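Local coordinates for SspB protein (Streptomyces clavuligerus, PDB 6JUF) that probably serves as a DNA-cleaving nuclease of the SspABCD–SspE defence system, which senses phosphorothioate-modified DNA and protects the bacterium against phages, at residues A243-L254 against Q297-F307. Numbering follows the deposited sequence.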
loop_
_atom_site.group_PDB
_atom_site.type_symbol
_atom_site.label_atom_id
_atom_site.label_comp_id
_atom_site.label_asym_id
_atom_site.label_seq_id
_atom_site.Cartn_x
_atom_site.Cartn_y
_atom_site.Cartn_z
ATOM N N ALA B 243 -16.917 -14.587 20.980
ATOM C CA ALA B 243 -16.390 -14.046 22.225
ATOM C C ALA B 243 -17.098 -12.777 22.739
ATOM O O ALA B 243 -16.990 -12.453 23.891
ATOM C CB ALA B 243 -14.895 -13.817 22.114
ATOM N N ARG B 244 -17.788 -12.079 21.845
ATOM C CA ARG B 244 -18.547 -10.919 22.232
ATOM C C ARG B 244 -19.604 -11.291 23.266
ATOM O O ARG B 244 -19.939 -10.464 24.075
ATOM C CB ARG B 244 -19.245 -10.324 21.001
ATOM C CG ARG B 244 -18.265 -9.783 19.994
ATOM C CD ARG B 244 -19.060 -9.214 18.812
ATOM N NE ARG B 244 -18.161 -8.731 17.732
ATOM C CZ ARG B 244 -18.518 -7.905 16.758
ATOM N NH1 ARG B 244 -19.792 -7.464 16.604
ATOM N NH2 ARG B 244 -17.566 -7.518 15.871
ATOM N N THR B 245 -20.097 -12.530 23.241
ATOM C CA THR B 245 -21.235 -12.891 24.097
ATOM C C THR B 245 -20.904 -14.072 25.016
ATOM O O THR B 245 -21.670 -14.412 25.909
ATOM C CB THR B 245 -22.515 -13.181 23.291
ATOM O OG1 THR B 245 -22.251 -14.220 22.345
ATOM C CG2 THR B 245 -22.993 -11.951 22.554
ATOM N N THR B 246 -19.760 -14.721 24.817
ATOM C CA THR B 246 -19.410 -15.770 25.788
ATOM C C THR B 246 -17.935 -15.913 26.069
ATOM O O THR B 246 -17.100 -15.700 25.192
ATOM C CB THR B 246 -20.032 -17.142 25.459
ATOM O OG1 THR B 246 -19.735 -18.061 26.528
ATOM C CG2 THR B 246 -19.543 -17.710 24.161
ATOM N N ARG B 247 -17.634 -16.316 27.292
ATOM C CA ARG B 247 -16.275 -16.392 27.804
ATOM C C ARG B 247 -15.905 -17.873 28.013
ATOM O O ARG B 247 -14.792 -18.226 28.471
ATOM C CB ARG B 247 -16.242 -15.630 29.147
ATOM C CG ARG B 247 -14.868 -15.212 29.615
ATOM C CD ARG B 247 -14.890 -14.607 31.018
ATOM N NE ARG B 247 -15.949 -13.605 31.181
ATOM C CZ ARG B 247 -15.847 -12.309 30.857
ATOM N NH1 ARG B 247 -14.723 -11.815 30.339
ATOM N NH2 ARG B 247 -16.880 -11.497 31.054
ATOM N N ASN B 248 -16.839 -18.738 27.682
ATOM C CA ASN B 248 -16.765 -20.145 28.056
ATOM C C ASN B 248 -16.900 -21.053 26.852
ATOM O O ASN B 248 -17.174 -20.574 25.730
ATOM C CB ASN B 248 -17.899 -20.480 29.035
ATOM C CG ASN B 248 -17.810 -19.696 30.344
ATOM O OD1 ASN B 248 -16.758 -19.658 30.995
ATOM N ND2 ASN B 248 -18.929 -19.073 30.740
ATOM N N ALA B 249 -16.772 -22.361 27.064
ATOM C CA ALA B 249 -17.071 -23.344 26.026
ATOM C C ALA B 249 -18.448 -23.051 25.484
ATOM O O ALA B 249 -19.345 -22.652 26.234
ATOM C CB ALA B 249 -17.052 -24.756 26.584
ATOM N N GLY B 250 -18.611 -23.236 24.189
ATOM C CA GLY B 250 -19.909 -22.969 23.563
ATOM C C GLY B 250 -19.907 -23.291 22.081
ATOM O O GLY B 250 -19.160 -24.153 21.601
ATOM N N SER B 251 -20.805 -22.630 21.362
ATOM C CA SER B 251 -20.951 -22.853 19.933
ATOM C C SER B 251 -21.642 -21.658 19.311
ATOM O O SER B 251 -22.281 -20.858 20.007
ATOM C CB SER B 251 -21.748 -24.131 19.650
ATOM O OG SER B 251 -23.094 -23.963 20.086
ATOM N N ILE B 252 -21.503 -21.547 18.004
ATOM C CA ILE B 252 -22.223 -20.547 17.214
ATOM C C ILE B 252 -22.484 -21.130 15.823
ATOM O O ILE B 252 -21.629 -21.789 15.246
ATOM C CB ILE B 252 -21.400 -19.218 17.077
ATOM C CG1 ILE B 252 -22.156 -18.191 16.224
ATOM C CG2 ILE B 252 -20.022 -19.488 16.523
ATOM C CD1 ILE B 252 -21.661 -16.751 16.444
ATOM N N SER B 253 -23.691 -20.909 15.316
ATOM C CA SER B 253 -24.099 -21.586 14.107
ATOM C C SER B 253 -23.436 -20.955 12.898
ATOM O O SER B 253 -23.094 -19.754 12.925
ATOM C CB SER B 253 -25.628 -21.480 13.979
ATOM O OG SER B 253 -26.026 -20.128 13.750
ATOM N N LEU B 254 -23.193 -21.761 11.869
ATOM C CA LEU B 254 -22.680 -21.242 10.602
ATOM C C LEU B 254 -23.642 -20.209 9.995
ATOM O O LEU B 254 -23.199 -19.252 9.382
ATOM C CB LEU B 254 -22.353 -22.347 9.609
ATOM C CG LEU B 254 -20.938 -22.932 9.639
ATOM C CD1 LEU B 254 -19.994 -21.950 8.909
ATOM C CD2 LEU B 254 -20.429 -23.161 11.054
ATOM N N GLN B 297 -28.426 -28.194 11.199
ATOM C CA GLN B 297 -27.673 -27.007 10.843
ATOM C C GLN B 297 -26.293 -27.161 11.467
ATOM O O GLN B 297 -26.181 -27.811 12.490
ATOM C CB GLN B 297 -28.380 -25.772 11.385
ATOM C CG GLN B 297 -28.503 -25.763 12.894
ATOM C CD GLN B 297 -28.340 -24.374 13.492
ATOM O OE1 GLN B 297 -27.898 -23.427 12.810
ATOM N NE2 GLN B 297 -28.678 -24.241 14.779
ATOM N N ARG B 298 -25.247 -26.614 10.844
ATOM C CA ARG B 298 -23.915 -26.784 11.372
ATOM C C ARG B 298 -23.566 -25.646 12.298
ATOM O O ARG B 298 -23.958 -24.511 12.082
ATOM C CB ARG B 298 -22.866 -26.856 10.239
ATOM C CG ARG B 298 -22.947 -28.135 9.431
ATOM C CD ARG B 298 -21.606 -28.836 9.253
ATOM N NE ARG B 298 -20.856 -28.233 8.171
ATOM C CZ ARG B 298 -19.609 -28.546 7.796
ATOM N NH1 ARG B 298 -18.879 -29.491 8.411
ATOM N NH2 ARG B 298 -19.072 -27.880 6.789
ATOM N N SER B 299 -22.774 -25.969 13.298
ATOM C CA SER B 299 -22.213 -25.002 14.205
ATOM C C SER B 299 -20.726 -25.236 14.386
ATOM O O SER B 299 -20.196 -26.386 14.272
ATOM C CB SER B 299 -22.870 -25.052 15.582
ATOM O OG SER B 299 -24.235 -24.665 15.479
ATOM N N LEU B 300 -20.058 -24.134 14.701
ATOM C CA LEU B 300 -18.692 -24.202 15.233
ATOM C C LEU B 300 -18.741 -24.347 16.747
ATOM O O LEU B 300 -19.397 -23.551 17.450
ATOM C CB LEU B 300 -17.946 -22.925 14.860
ATOM C CG LEU B 300 -16.587 -22.623 15.533
ATOM C CD1 LEU B 300 -15.532 -23.610 15.039
ATOM C CD2 LEU B 300 -16.180 -21.164 15.234
ATOM N N THR B 301 -18.088 -25.394 17.272
ATOM C CA THR B 301 -18.014 -25.583 18.697
ATOM C C THR B 301 -16.606 -25.299 19.200
ATOM O O THR B 301 -15.612 -25.519 18.468
ATOM C CB THR B 301 -18.467 -26.983 19.110
ATOM O OG1 THR B 301 -17.500 -27.961 18.685
ATOM C CG2 THR B 301 -19.878 -27.246 18.536
ATOM N N PHE B 302 -16.520 -24.849 20.443
ATOM C CA PHE B 302 -15.236 -24.625 21.097
ATOM C C PHE B 302 -15.293 -25.097 22.567
ATOM O O PHE B 302 -16.279 -24.791 23.265
ATOM C CB PHE B 302 -14.811 -23.108 20.993
ATOM C CG PHE B 302 -15.997 -22.127 21.074
ATOM C CD1 PHE B 302 -16.700 -21.784 19.895
ATOM C CD2 PHE B 302 -16.420 -21.584 22.293
ATOM C CE1 PHE B 302 -17.799 -20.936 19.980
ATOM C CE2 PHE B 302 -17.528 -20.725 22.335
ATOM C CZ PHE B 302 -18.201 -20.404 21.179
ATOM N N THR B 303 -14.271 -25.858 23.002
ATOM C CA THR B 303 -14.324 -26.564 24.322
ATOM C C THR B 303 -13.803 -25.646 25.424
ATOM O O THR B 303 -13.758 -26.032 26.607
ATOM C CB THR B 303 -13.466 -27.833 24.304
ATOM O OG1 THR B 303 -12.101 -27.499 23.926
ATOM C CG2 THR B 303 -14.037 -28.895 23.372
ATOM N N SER B 304 -13.380 -24.430 25.037
ATOM C CA SER B 304 -12.989 -23.430 26.024
ATOM C C SER B 304 -13.262 -22.062 25.471
ATOM O O SER B 304 -13.810 -21.949 24.366
ATOM C CB SER B 304 -11.514 -23.588 26.483
ATOM O OG SER B 304 -10.588 -23.323 25.425
ATOM N N GLY B 305 -12.977 -21.020 26.246
ATOM C CA GLY B 305 -13.361 -19.644 25.905
ATOM C C GLY B 305 -12.904 -19.279 24.504
ATOM O O GLY B 305 -11.731 -19.457 24.158
ATOM N N PRO B 306 -13.783 -18.700 23.706
ATOM C CA PRO B 306 -13.400 -18.465 22.309
ATOM C C PRO B 306 -12.408 -17.324 22.076
ATOM O O PRO B 306 -11.710 -17.324 21.023
ATOM C CB PRO B 306 -14.724 -18.170 21.613
ATOM C CG PRO B 306 -15.606 -17.661 22.723
ATOM C CD PRO B 306 -15.217 -18.501 23.923
ATOM N N PHE B 307 -12.355 -16.341 22.944
ATOM C CA PHE B 307 -11.397 -15.277 22.753
ATOM C C PHE B 307 -9.963 -15.781 22.760
ATOM O O PHE B 307 -9.167 -15.385 21.871
ATOM C CB PHE B 307 -11.582 -14.189 23.806
ATOM C CG PHE B 307 -10.752 -12.972 23.553
ATOM C CD1 PHE B 307 -11.265 -11.970 22.737
ATOM C CD2 PHE B 307 -9.474 -12.846 24.099
ATOM C CE1 PHE B 307 -10.528 -10.806 22.487
ATOM C CE2 PHE B 307 -8.714 -11.691 23.903
ATOM C CZ PHE B 307 -9.241 -10.666 23.075
HETATM O O HOH W 1 -13.617 -15.817 25.507
HETATM O O HOH W 2 -24.725 -23.106 17.797
HETATM O O HOH W 3 -28.660 -20.223 13.558
#
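Phe302 lays its ring against the backbone of Gly250, whose carbonyl O stands 3.6 Å above the ring plane, over its centre. With chi1 at 35°, well short of a relaxed staggered value, CG sits between the backbone N and carbonyl carbon of Phe302, and this torsion brings the ring across onto the backbone of strand 250-253. Its CE2 comes within 3.3 Å of Gly250 N, so the ring packs directly on the backbone. Pro306 CB lies over the opposite face, offset toward the rim, while Asn248 O meets the ring edge in plane, 3.4 Å from CE2.

Strands 250-253 and 298-302 run antiparallel (154°). Gly250 and Phe302 exchange two backbone hydrogen bonds, Ile252 and Leu300 two more, and Leu254 N extends the ladder to Arg298 O (2.9 Å). On the face carrying Ile252, Leu300 and Phe302, Ile252 CG2 reaches Leu300 CB at 4.3 Å. The other face is polar: one water joins Ser251 OG and Ser299 OG (2.8 Å to the latter), while Ser253 OG caps the following helix at Arg256 N. Beyond the strands, Ala243 CB packs 3.7 Å from Phe307 CB and lies at the edge of the Phe307 ring, near its plane.

Strand 298-302, central in the three-stranded sheet, bonds strand 289-293 along its other side. The chemistry is therefore divided: backbone bonds fix the strand register, Ile252 on Tyr241 and Phe302 on Leu239 and Ala242 join the apolar face to helix 231-243, and hydroxyls with water occupy the reverse face.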